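Local coordinates for uncharacterized protein (Legionella pneumophila subsp. pneumophila str. Philadelphia 1, PDB 4EZI) that is of unknown function but adopts an alpha/beta hydrolase fold and may act as a triacylglycerol lipase, at residues L126-Y131 / Q230-Y235; P130-E135 / A223-S228; S234-F239 / D289-I294. All blocks are in the same frame, centred on the assembly; numbering follows the deposited sequence.

Contact 1 of 3, residues L126-Y131 / Q230-Y235; sequences LTLHPY and QTYKSY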
loop_
_atom_site.group_PDB
_atom_site.type_symbol
_atom_site.label_atom_id
_atom_site.label_comp_id
_atom_site.label_asym_id
_atom_site.label_seq_id
_atom_site.Cartn_x
_atom_site.Cartn_y
_atom_site.Cartn_z
ATOM N N LEU A 126 -9.163 15.582 4.025
ATOM C CA LEU A 126 -10.130 15.008 3.098
ATOM C C LEU A 126 -10.922 13.951 3.849
ATOM O O LEU A 126 -10.377 13.196 4.663
ATOM C CB LEU A 126 -9.465 14.412 1.859
ATOM C CG LEU A 126 -8.650 15.365 0.995
ATOM C CD1 LEU A 126 -7.846 14.652 -0.084
ATOM C CD2 LEU A 126 -9.524 16.431 0.369
ATOM N N THR A 127 -12.213 13.880 3.558
ATOM C CA THR A 127 -13.121 13.081 4.365
ATOM C C THR A 127 -13.122 11.592 4.023
ATOM O O THR A 127 -13.607 10.802 4.790
ATOM C CB THR A 127 -14.558 13.624 4.297
ATOM O OG1 THR A 127 -14.995 13.605 2.946
ATOM C CG2 THR A 127 -14.618 15.042 4.849
ATOM N N LEU A 128 -12.570 11.236 2.870
ATOM C CA LEU A 128 -12.663 9.864 2.350
ATOM C C LEU A 128 -11.355 9.514 1.662
ATOM O O LEU A 128 -10.820 10.294 0.887
ATOM C CB LEU A 128 -13.806 9.775 1.330
ATOM C CG LEU A 128 -14.085 8.404 0.743
ATOM C CD1 LEU A 128 -14.444 7.380 1.810
ATOM C CD2 LEU A 128 -15.222 8.566 -0.278
ATOM N N HIS A 129 -10.819 8.333 1.941
ATOM C CA HIS A 129 -9.633 7.874 1.238
ATOM C C HIS A 129 -9.948 7.623 -0.236
ATOM O O HIS A 129 -10.912 6.935 -0.520
ATOM C CB HIS A 129 -9.186 6.567 1.907
ATOM C CG HIS A 129 -8.050 5.887 1.229
ATOM N ND1 HIS A 129 -6.850 6.501 0.960
ATOM C CD2 HIS A 129 -7.968 4.640 0.693
ATOM C CE1 HIS A 129 -6.083 5.651 0.282
ATOM N NE2 HIS A 129 -6.728 4.510 0.120
ATOM N N PRO A 130 -9.113 8.156 -1.167
ATOM C CA PRO A 130 -9.220 7.797 -2.596
ATOM C C PRO A 130 -8.594 6.417 -2.810
ATOM O O PRO A 130 -7.386 6.259 -2.897
ATOM C CB PRO A 130 -8.443 8.926 -3.312
ATOM C CG PRO A 130 -8.164 9.956 -2.239
ATOM C CD PRO A 130 -8.088 9.191 -0.967
ATOM N N TYR A 131 -9.448 5.409 -2.860
ATOM C CA TYR A 131 -9.068 4.015 -2.661
ATOM C C TYR A 131 -8.647 3.368 -3.973
ATOM O O TYR A 131 -9.391 3.342 -4.960
ATOM C CB TYR A 131 -10.248 3.279 -2.046
ATOM C CG TYR A 131 -10.008 1.824 -1.750
ATOM C CD1 TYR A 131 -8.909 1.383 -1.011
ATOM C CD2 TYR A 131 -10.873 0.866 -2.207
ATOM C CE1 TYR A 131 -8.712 0.049 -0.714
ATOM C CE2 TYR A 131 -10.711 -0.471 -1.910
ATOM C CZ TYR A 131 -9.628 -0.877 -1.184
ATOM O OH TYR A 131 -9.491 -2.222 -0.937
ATOM N N GLN A 230 -16.706 7.293 -7.250
ATOM C CA GLN A 230 -17.818 8.167 -7.605
ATOM C C GLN A 230 -17.724 9.476 -6.818
ATOM O O GLN A 230 -18.006 10.545 -7.372
ATOM C CB GLN A 230 -19.153 7.462 -7.357
ATOM C CG GLN A 230 -20.374 8.327 -7.601
ATOM C CD GLN A 230 -20.556 8.755 -9.056
ATOM O OE1 GLN A 230 -19.920 8.228 -9.960
ATOM N NE2 GLN A 230 -21.430 9.742 -9.277
ATOM N N THR A 231 -17.350 9.423 -5.546
ATOM C CA THR A 231 -17.182 10.646 -4.740
ATOM C C THR A 231 -16.216 11.629 -5.382
ATOM O O THR A 231 -16.531 12.811 -5.538
ATOM C CB THR A 231 -16.720 10.314 -3.305
ATOM O OG1 THR A 231 -17.762 9.611 -2.620
ATOM C CG2 THR A 231 -16.337 11.573 -2.528
ATOM N N TYR A 232 -15.057 11.133 -5.802
ATOM C CA TYR A 232 -14.008 12.031 -6.290
ATOM C C TYR A 232 -14.116 12.349 -7.778
ATOM O O TYR A 232 -13.707 13.430 -8.186
ATOM C CB TYR A 232 -12.612 11.462 -5.981
ATOM C CG TYR A 232 -12.251 11.662 -4.531
ATOM C CD1 TYR A 232 -11.981 12.943 -4.074
ATOM C CD2 TYR A 232 -12.215 10.609 -3.614
ATOM C CE1 TYR A 232 -11.700 13.181 -2.746
ATOM C CE2 TYR A 232 -11.907 10.856 -2.278
ATOM C CZ TYR A 232 -11.625 12.145 -1.862
ATOM O OH TYR A 232 -11.322 12.448 -0.557
ATOM N N LYS A 233 -14.664 11.439 -8.571
ATOM C CA LYS A 233 -14.624 11.561 -10.048
ATOM C C LYS A 233 -15.988 11.646 -10.725
ATOM O O LYS A 233 -16.066 12.050 -11.878
ATOM C CB LYS A 233 -13.839 10.406 -10.654
ATOM C CG LYS A 233 -12.443 10.253 -10.107
ATOM C CD LYS A 233 -11.571 11.507 -10.329
ATOM C CE LYS A 233 -10.153 11.344 -9.775
ATOM N NZ LYS A 233 -9.431 12.652 -9.769
ATOM N N SER A 234 -17.055 11.218 -10.048
ATOM C CA SER A 234 -18.405 11.282 -10.598
ATOM C C SER A 234 -18.503 10.716 -12.019
ATOM O O SER A 234 -19.136 11.300 -12.911
ATOM C CB SER A 234 -18.956 12.707 -10.537
ATOM O OG SER A 234 -20.361 12.669 -10.690
ATOM N N TYR A 235 -17.930 9.539 -12.221
ATOM C CA TYR A 235 -17.989 8.898 -13.530
ATOM C C TYR A 235 -19.384 8.373 -13.873
ATOM O O TYR A 235 -19.688 8.172 -15.050
ATOM C CB TYR A 235 -16.974 7.753 -13.648
ATOM C CG TYR A 235 -15.516 8.156 -13.624
ATOM C CD1 TYR A 235 -15.045 9.289 -14.312
ATOM C CD2 TYR A 235 -14.588 7.402 -12.918
ATOM C CE1 TYR A 235 -13.683 9.630 -14.315
ATOM C CE2 TYR A 235 -13.232 7.745 -12.893
ATOM C CZ TYR A 235 -12.797 8.868 -13.583
ATOM O OH TYR A 235 -11.478 9.228 -13.562
HETATM O O HOH W 1 -13.692 13.888 0.235
#
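The phenol oxygen of Tyr232 is gripped twice. It donates a short 2.6 Å hydrogen bond from OH to Leu128 O and accepts one from a water 2.9 Å from that OH. The acceptor carbonyl is met in its own plane, on a lone pair, with a C=O...O angle of 142°. It also lies near the plane of the tyrosine ring, at its edge, which suits a phenolic proton lying in the ring plane. The water sits 3.0 Å from Thr127 OG1 as well, bridging the helix end to the exposed part of the loop. Leu126 flanks the same hydroxyl with its CB 3.6 Å from Tyr232 OH, while Pro130 approaches the ring obliquely, CG lying 3.8 Å from Tyr232 CE2. With CG turned beside its own backbone N (chi1 -77°), Tyr232 reaches out from the last turn of helix 218-233 to the loop. At the preceding residue of the helix, Leu128 CD2 packs on the Thr231 side chain, 3.6 Å from OG1, a hydroxyl that is bonded to Tyr227 O. Pro53 touches the side chains of Leu126, Pro130 and Tyr232. The arrangement ties the loop between strand 112-116 and helix 134-154 to the C-terminal end of a helix from the long helical insertion between strands 193-197 and 310-314, where many alpha/beta hydrolases carry a cap over the core.

Contact 2 of 3, residues P130-E135 / A223-S228; sequences PYVQAE and AYFFYS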
loop_
_atom_site.group_PDB
_atom_site.type_symbol
_atom_site.label_atom_id
_atom_site.label_comp_id
_atom_site.label_asym_id
_atom_site.label_seq_id
_atom_site.Cartn_x
_atom_site.Cartn_y
_atom_site.Cartn_z
ATOM N N PRO A 130 -9.113 8.156 -1.167
ATOM C CA PRO A 130 -9.220 7.797 -2.596
ATOM C C PRO A 130 -8.594 6.417 -2.810
ATOM O O PRO A 130 -7.386 6.259 -2.897
ATOM C CB PRO A 130 -8.443 8.926 -3.312
ATOM C CG PRO A 130 -8.164 9.956 -2.239
ATOM C CD PRO A 130 -8.088 9.191 -0.967
ATOM N N TYR A 131 -9.448 5.409 -2.860
ATOM C CA TYR A 131 -9.068 4.015 -2.661
ATOM C C TYR A 131 -8.647 3.368 -3.973
ATOM O O TYR A 131 -9.391 3.342 -4.960
ATOM C CB TYR A 131 -10.248 3.279 -2.046
ATOM C CG TYR A 131 -10.008 1.824 -1.750
ATOM C CD1 TYR A 131 -8.909 1.383 -1.011
ATOM C CD2 TYR A 131 -10.873 0.866 -2.207
ATOM C CE1 TYR A 131 -8.712 0.049 -0.714
ATOM C CE2 TYR A 131 -10.711 -0.471 -1.910
ATOM C CZ TYR A 131 -9.628 -0.877 -1.184
ATOM O OH TYR A 131 -9.491 -2.222 -0.937
ATOM N N VAL A 132 -7.435 2.835 -4.015
ATOM C CA VAL A 132 -6.903 2.218 -5.249
ATOM C C VAL A 132 -7.025 3.205 -6.424
ATOM O O VAL A 132 -7.327 2.800 -7.539
ATOM C CB VAL A 132 -7.501 0.805 -5.575
ATOM C CG1 VAL A 132 -6.486 0.018 -6.429
ATOM C CG2 VAL A 132 -7.842 0.038 -4.310
ATOM N N GLN A 133 -6.707 4.473 -6.145
ATOM C CA GLN A 133 -6.610 5.526 -7.157
ATOM C C GLN A 133 -5.136 5.826 -7.383
ATOM O O GLN A 133 -4.450 6.379 -6.512
ATOM C CB GLN A 133 -7.419 6.756 -6.754
ATOM C CG GLN A 133 -8.936 6.467 -6.741
ATOM C CD GLN A 133 -9.808 7.664 -6.383
ATOM O OE1 GLN A 133 -9.440 8.811 -6.645
ATOM N NE2 GLN A 133 -10.960 7.408 -5.770
ATOM N N ALA A 134 -4.641 5.399 -8.548
ATOM C CA ALA A 134 -3.226 5.403 -8.831
ATOM C C ALA A 134 -2.577 6.774 -8.679
ATOM O O ALA A 134 -1.498 6.891 -8.104
ATOM C CB ALA A 134 -2.970 4.884 -10.241
ATOM N N GLU A 135 -3.211 7.816 -9.206
ATOM C CA GLU A 135 -2.538 9.107 -9.257
ATOM C C GLU A 135 -2.109 9.599 -7.884
ATOM O O GLU A 135 -0.973 10.041 -7.698
ATOM C CB GLU A 135 -3.462 10.119 -9.909
ATOM C CG GLU A 135 -2.952 11.551 -9.974
ATOM C CD GLU A 135 -1.630 11.732 -10.684
ATOM O OE1 GLU A 135 -1.397 11.039 -11.712
ATOM O OE2 GLU A 135 -0.823 12.600 -10.232
ATOM N N ALA A 223 -17.345 -1.975 -2.378
ATOM C CA ALA A 223 -18.118 -0.850 -1.841
ATOM C C ALA A 223 -17.199 0.383 -1.659
ATOM O O ALA A 223 -17.516 1.490 -2.103
ATOM C CB ALA A 223 -18.741 -1.257 -0.516
ATOM N N TYR A 224 -16.044 0.154 -1.051
ATOM C CA TYR A 224 -15.088 1.243 -0.823
ATOM C C TYR A 224 -14.631 1.845 -2.145
ATOM O O TYR A 224 -14.570 3.063 -2.337
ATOM C CB TYR A 224 -13.907 0.682 -0.028
ATOM C CG TYR A 224 -12.967 1.600 0.728
ATOM C CD1 TYR A 224 -13.212 2.950 0.921
ATOM C CD2 TYR A 224 -11.855 1.064 1.341
ATOM C CE1 TYR A 224 -12.393 3.712 1.736
ATOM C CE2 TYR A 224 -11.028 1.835 2.173
ATOM C CZ TYR A 224 -11.292 3.152 2.356
ATOM O OH TYR A 224 -10.507 3.907 3.192
ATOM N N PHE A 225 -14.291 0.976 -3.098
ATOM C CA PHE A 225 -13.741 1.428 -4.341
ATOM C C PHE A 225 -14.715 2.301 -5.130
ATOM O O PHE A 225 -14.384 3.398 -5.551
ATOM C CB PHE A 225 -13.276 0.234 -5.212
ATOM C CG PHE A 225 -12.663 0.672 -6.513
ATOM C CD1 PHE A 225 -11.377 1.185 -6.536
ATOM C CD2 PHE A 225 -13.382 0.658 -7.691
ATOM C CE1 PHE A 225 -10.811 1.666 -7.681
ATOM C CE2 PHE A 225 -12.804 1.142 -8.855
ATOM C CZ PHE A 225 -11.519 1.640 -8.844
ATOM N N PHE A 226 -15.920 1.797 -5.353
ATOM C CA PHE A 226 -16.871 2.556 -6.154
ATOM C C PHE A 226 -17.439 3.754 -5.415
ATOM O O PHE A 226 -17.719 4.788 -6.026
ATOM C CB PHE A 226 -17.951 1.645 -6.761
ATOM C CG PHE A 226 -17.410 0.753 -7.843
ATOM C CD1 PHE A 226 -17.032 1.291 -9.062
ATOM C CD2 PHE A 226 -17.247 -0.579 -7.630
ATOM C CE1 PHE A 226 -16.503 0.484 -10.071
ATOM C CE2 PHE A 226 -16.729 -1.398 -8.632
ATOM C CZ PHE A 226 -16.348 -0.866 -9.841
ATOM N N TYR A 227 -17.598 3.659 -4.088
ATOM C CA TYR A 227 -18.036 4.826 -3.325
ATOM C C TYR A 227 -17.005 5.953 -3.437
ATOM O O TYR A 227 -17.337 7.119 -3.705
ATOM C CB TYR A 227 -18.321 4.442 -1.870
ATOM C CG TYR A 227 -18.667 5.616 -1.005
ATOM C CD1 TYR A 227 -19.718 6.454 -1.311
ATOM C CD2 TYR A 227 -17.926 5.919 0.111
ATOM C CE1 TYR A 227 -20.031 7.564 -0.528
ATOM C CE2 TYR A 227 -18.222 7.018 0.900
ATOM C CZ TYR A 227 -19.271 7.853 0.566
ATOM O OH TYR A 227 -19.576 8.956 1.349
ATOM N N SER A 228 -15.735 5.604 -3.257
ATOM C CA SER A 228 -14.663 6.582 -3.316
ATOM C C SER A 228 -14.472 7.125 -4.732
ATOM O O SER A 228 -14.266 8.328 -4.922
ATOM C CB SER A 228 -13.376 5.921 -2.792
ATOM O OG SER A 228 -12.293 6.842 -2.840
HETATM O O HOH W 2 -11.740 4.622 -5.384
#
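Tyr131 and Tyr224 stack offset, ring centroids 4.2 Å apart and planes at 19°, and form the tight half of this buried contact. Both side chains have CG anti to the backbone N (chi1 -179° for Tyr131), which sends the Tyr131 ring out of the loop and along helix 218-233. The Tyr131 ring is sandwiched: Tyr224 CD2 lies over the centre of one face, and Val132 CG2, from the next residue of the loop, over the centre of the other. Its edge abuts the helix backbone, with CD2 3.5 Å from Phe225 N. Tyr131 CB, in turn, sits over the face of the Tyr224 ring in a CH-pi contact. The phenol ends are held elsewhere, Tyr131 OH by Thr83 and Tyr224 OH by the carbonyl of Arg84.

The other half is looser and more polar, bridged by one water, which donates to Tyr131 O (2.7 Å) and to Phe225 O (2.9 Å) and accepts from Gln133 NE2 (2.9 Å), linking the loop carbonyl, the loop amide and the helix carbonyl. The Phe225 ring turns its edge to Val132 O, while Tyr131 O approaches it obliquely, 3.3 Å from CD1, and Val132 CB touches the same ring. Ser228 OG comes within 3.2 Å of Pro130 CA and bonds to the carbonyl of His129. Pro130 to Gln133 make a type II beta turn, and Gln133 then occupies the N-cap position of helix 134-154. The Tyr131 ring is close to, though not in contact with, a putative nucleophile elbow and Ser169-His351-Asp318 triad, so the stack joins the helical insertion to the neighbourhood of the presumed active site of an alpha/beta hydrolase.

Contact 3 of 3, residues S234-F239 / D289-I294; sequences SYWSGF and DRNTEI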
loop_
_atom_site.group_PDB
_atom_site.type_symbol
_atom_site.label_atom_id
_atom_site.label_comp_id
_atom_site.label_asym_id
_atom_site.label_seq_id
_atom_site.Cartn_x
_atom_site.Cartn_y
_atom_site.Cartn_z
ATOM N N SER A 234 -17.055 11.218 -10.048
ATOM C CA SER A 234 -18.405 11.282 -10.598
ATOM C C SER A 234 -18.503 10.716 -12.019
ATOM O O SER A 234 -19.136 11.300 -12.911
ATOM C CB SER A 234 -18.956 12.707 -10.537
ATOM O OG SER A 234 -20.361 12.669 -10.690
ATOM N N TYR A 235 -17.930 9.539 -12.221
ATOM C CA TYR A 235 -17.989 8.898 -13.530
ATOM C C TYR A 235 -19.384 8.373 -13.873
ATOM O O TYR A 235 -19.688 8.172 -15.050
ATOM C CB TYR A 235 -16.974 7.753 -13.648
ATOM C CG TYR A 235 -15.516 8.156 -13.624
ATOM C CD1 TYR A 235 -15.045 9.289 -14.312
ATOM C CD2 TYR A 235 -14.588 7.402 -12.918
ATOM C CE1 TYR A 235 -13.683 9.630 -14.315
ATOM C CE2 TYR A 235 -13.232 7.745 -12.893
ATOM C CZ TYR A 235 -12.797 8.868 -13.583
ATOM O OH TYR A 235 -11.478 9.228 -13.562
ATOM N N TRP A 236 -20.215 8.144 -12.861
ATOM C CA TRP A 236 -21.579 7.674 -13.050
ATOM C C TRP A 236 -22.567 8.791 -12.684
ATOM O O TRP A 236 -22.168 9.849 -12.189
ATOM C CB TRP A 236 -21.834 6.377 -12.245
ATOM C CG TRP A 236 -20.947 5.271 -12.753
ATOM C CD1 TRP A 236 -21.229 4.427 -13.807
ATOM C CD2 TRP A 236 -19.628 4.928 -12.313
ATOM N NE1 TRP A 236 -20.171 3.594 -14.041
ATOM C CE2 TRP A 236 -19.176 3.876 -13.139
ATOM C CE3 TRP A 236 -18.787 5.397 -11.294
ATOM C CZ2 TRP A 236 -17.925 3.278 -12.967
ATOM C CZ3 TRP A 236 -17.563 4.792 -11.116
ATOM C CH2 TRP A 236 -17.139 3.753 -11.954
ATOM N N SER A 237 -23.853 8.564 -12.939
ATOM C CA SER A 237 -24.841 9.629 -12.760
ATOM C C SER A 237 -25.026 9.978 -11.295
ATOM O O SER A 237 -25.328 11.104 -10.961
ATOM C CB SER A 237 -26.169 9.262 -13.405
ATOM O OG SER A 237 -26.669 8.032 -12.910
ATOM N N GLY A 238 -24.881 8.985 -10.422
ATOM C CA GLY A 238 -25.024 9.158 -8.997
ATOM C C GLY A 238 -24.818 7.819 -8.307
ATOM O O GLY A 238 -24.638 6.793 -8.959
ATOM N N PHE A 239 -24.900 7.837 -6.985
ATOM C CA PHE A 239 -24.662 6.650 -6.219
ATOM C C PHE A 239 -25.742 5.597 -6.433
ATOM O O PHE A 239 -25.485 4.418 -6.194
ATOM C CB PHE A 239 -24.513 6.971 -4.731
ATOM C CG PHE A 239 -23.295 7.808 -4.404
ATOM C CD1 PHE A 239 -22.031 7.274 -4.448
ATOM C CD2 PHE A 239 -23.427 9.127 -4.046
ATOM C CE1 PHE A 239 -20.926 8.038 -4.153
ATOM C CE2 PHE A 239 -22.310 9.905 -3.728
ATOM C CZ PHE A 239 -21.073 9.362 -3.792
ATOM N N ASP A 289 -19.192 -1.092 -19.315
ATOM C CA ASP A 289 -19.424 0.149 -18.604
ATOM C C ASP A 289 -18.864 1.269 -19.448
ATOM O O ASP A 289 -17.786 1.132 -20.041
ATOM C CB ASP A 289 -18.754 0.120 -17.238
ATOM C CG ASP A 289 -19.043 1.350 -16.414
ATOM O OD1 ASP A 289 -18.363 2.384 -16.601
ATOM O OD2 ASP A 289 -19.972 1.281 -15.581
ATOM N N ARG A 290 -19.594 2.370 -19.542
ATOM C CA ARG A 290 -19.180 3.489 -20.384
ATOM C C ARG A 290 -17.858 4.121 -19.970
ATOM O O ARG A 290 -17.250 4.849 -20.754
ATOM C CB ARG A 290 -20.280 4.549 -20.458
ATOM C CG ARG A 290 -20.557 5.239 -19.140
ATOM C CD ARG A 290 -21.798 6.051 -19.254
ATOM N NE ARG A 290 -22.217 6.741 -18.032
ATOM C CZ ARG A 290 -22.994 6.218 -17.080
ATOM N NH1 ARG A 290 -23.330 4.939 -17.100
ATOM N NH2 ARG A 290 -23.408 6.990 -16.079
ATOM N N ASN A 291 -17.415 3.832 -18.748
ATOM C CA ASN A 291 -16.149 4.365 -18.215
ATOM C C ASN A 291 -14.990 3.381 -18.270
ATOM O O ASN A 291 -13.939 3.634 -17.670
ATOM C CB ASN A 291 -16.383 4.824 -16.777
ATOM C CG ASN A 291 -17.438 5.889 -16.706
ATOM O OD1 ASN A 291 -17.229 6.995 -17.217
ATOM N ND2 ASN A 291 -18.574 5.575 -16.093
ATOM N N THR A 292 -15.167 2.279 -18.992
ATOM C CA THR A 292 -14.158 1.243 -18.969
ATOM C C THR A 292 -12.756 1.750 -19.332
ATOM O O THR A 292 -11.775 1.350 -18.703
ATOM C CB THR A 292 -14.602 0.066 -19.855
ATOM O OG1 THR A 292 -15.790 -0.535 -19.300
ATOM C CG2 THR A 292 -13.531 -0.979 -19.931
ATOM N N GLU A 293 -12.636 2.622 -20.329
ATOM C CA GLU A 293 -11.304 3.080 -20.706
ATOM C C GLU A 293 -10.579 3.862 -19.594
ATOM O O GLU A 293 -9.414 3.597 -19.300
ATOM C CB GLU A 293 -11.337 3.812 -22.039
ATOM C CG GLU A 293 -11.651 2.874 -23.238
ATOM C CD GLU A 293 -10.827 1.569 -23.265
ATOM O OE1 GLU A 293 -9.592 1.624 -23.068
ATOM O OE2 GLU A 293 -11.420 0.480 -23.477
ATOM N N ILE A 294 -11.276 4.776 -18.929
ATOM C CA ILE A 294 -10.682 5.531 -17.832
ATOM C C ILE A 294 -10.410 4.631 -16.608
ATOM O O ILE A 294 -9.437 4.851 -15.865
ATOM C CB ILE A 294 -11.548 6.784 -17.491
ATOM C CG1 ILE A 294 -10.761 7.794 -16.641
ATOM C CG2 ILE A 294 -12.863 6.389 -16.854
ATOM C CD1 ILE A 294 -9.567 8.404 -17.377
HETATM O O HOH W 3 -18.558 9.383 -17.395
#
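Asp289 meets Trp236 through its carboxylate: NE1 donates to OD2 over 2.8 Å at a nearly straight 162°, almost in the indole plane and on the syn lone pair. The carboxylate is turned 67° from the indole. Its other oxygen, OD1, accepts from Asn291 N at 2.8 Å, closing an Asx turn that steadies the acid. Arg290 follows; its chain, extended from CG to NE, carries the guanidinium to Trp236, whose CD1 lies over one of its faces, with NH2 3.5 Å from Ser237 N; its salt bridge, however, is to Glu241, which also bonds Ser237 OG. Asn291 touches both aromatic residues. Its ND2 stands over one indole face, toward the ring's margin, and donates to Tyr235 O at 3.0 Å, a bent bond (138°) that arrives above the carbonyl plane, while CG packs 3.6 Å from Tyr235 CB. A water lies close to both Asn291 OD1 and Tyr235 O. Thr292 turns away from the other segment and returns its OG1 to Asp289 O, which also accepts Thr292 N. Ile294 is deposited in two conformers; in the one described, CG2 sits over the Tyr235 ring centre, 4.1 Å from the centroid, a contact that may be only partly occupied. Residues Asp289 to Thr292 form a type I beta turn with an Asx turn, leading into helix 292-299 of the helical insertion.

How the contacts relate
All three contacts involve helix 218-233 or the loop leaving it. Contact 2 is wholly buried, whereas contacts 1 and 3 are partly exposed. Contacts 1 and 2 hold the same loop against successive turns of the helix, sharing Pro130 and Tyr131, and Ser228 OG reaches His129 O between them. Contact 3 instead fixes the chain beyond the helix to the start of helix 292-299, joining two parts of the helical insertion; Gln230 OE1 links it to contact 1 through Trp236 N. The chemistry follows position: aromatic stacking beside a water-bridged backbone in contact 2, one gripped phenol in contact 1, and carboxylate, amide and guanidinium groups around an indole in contact 3.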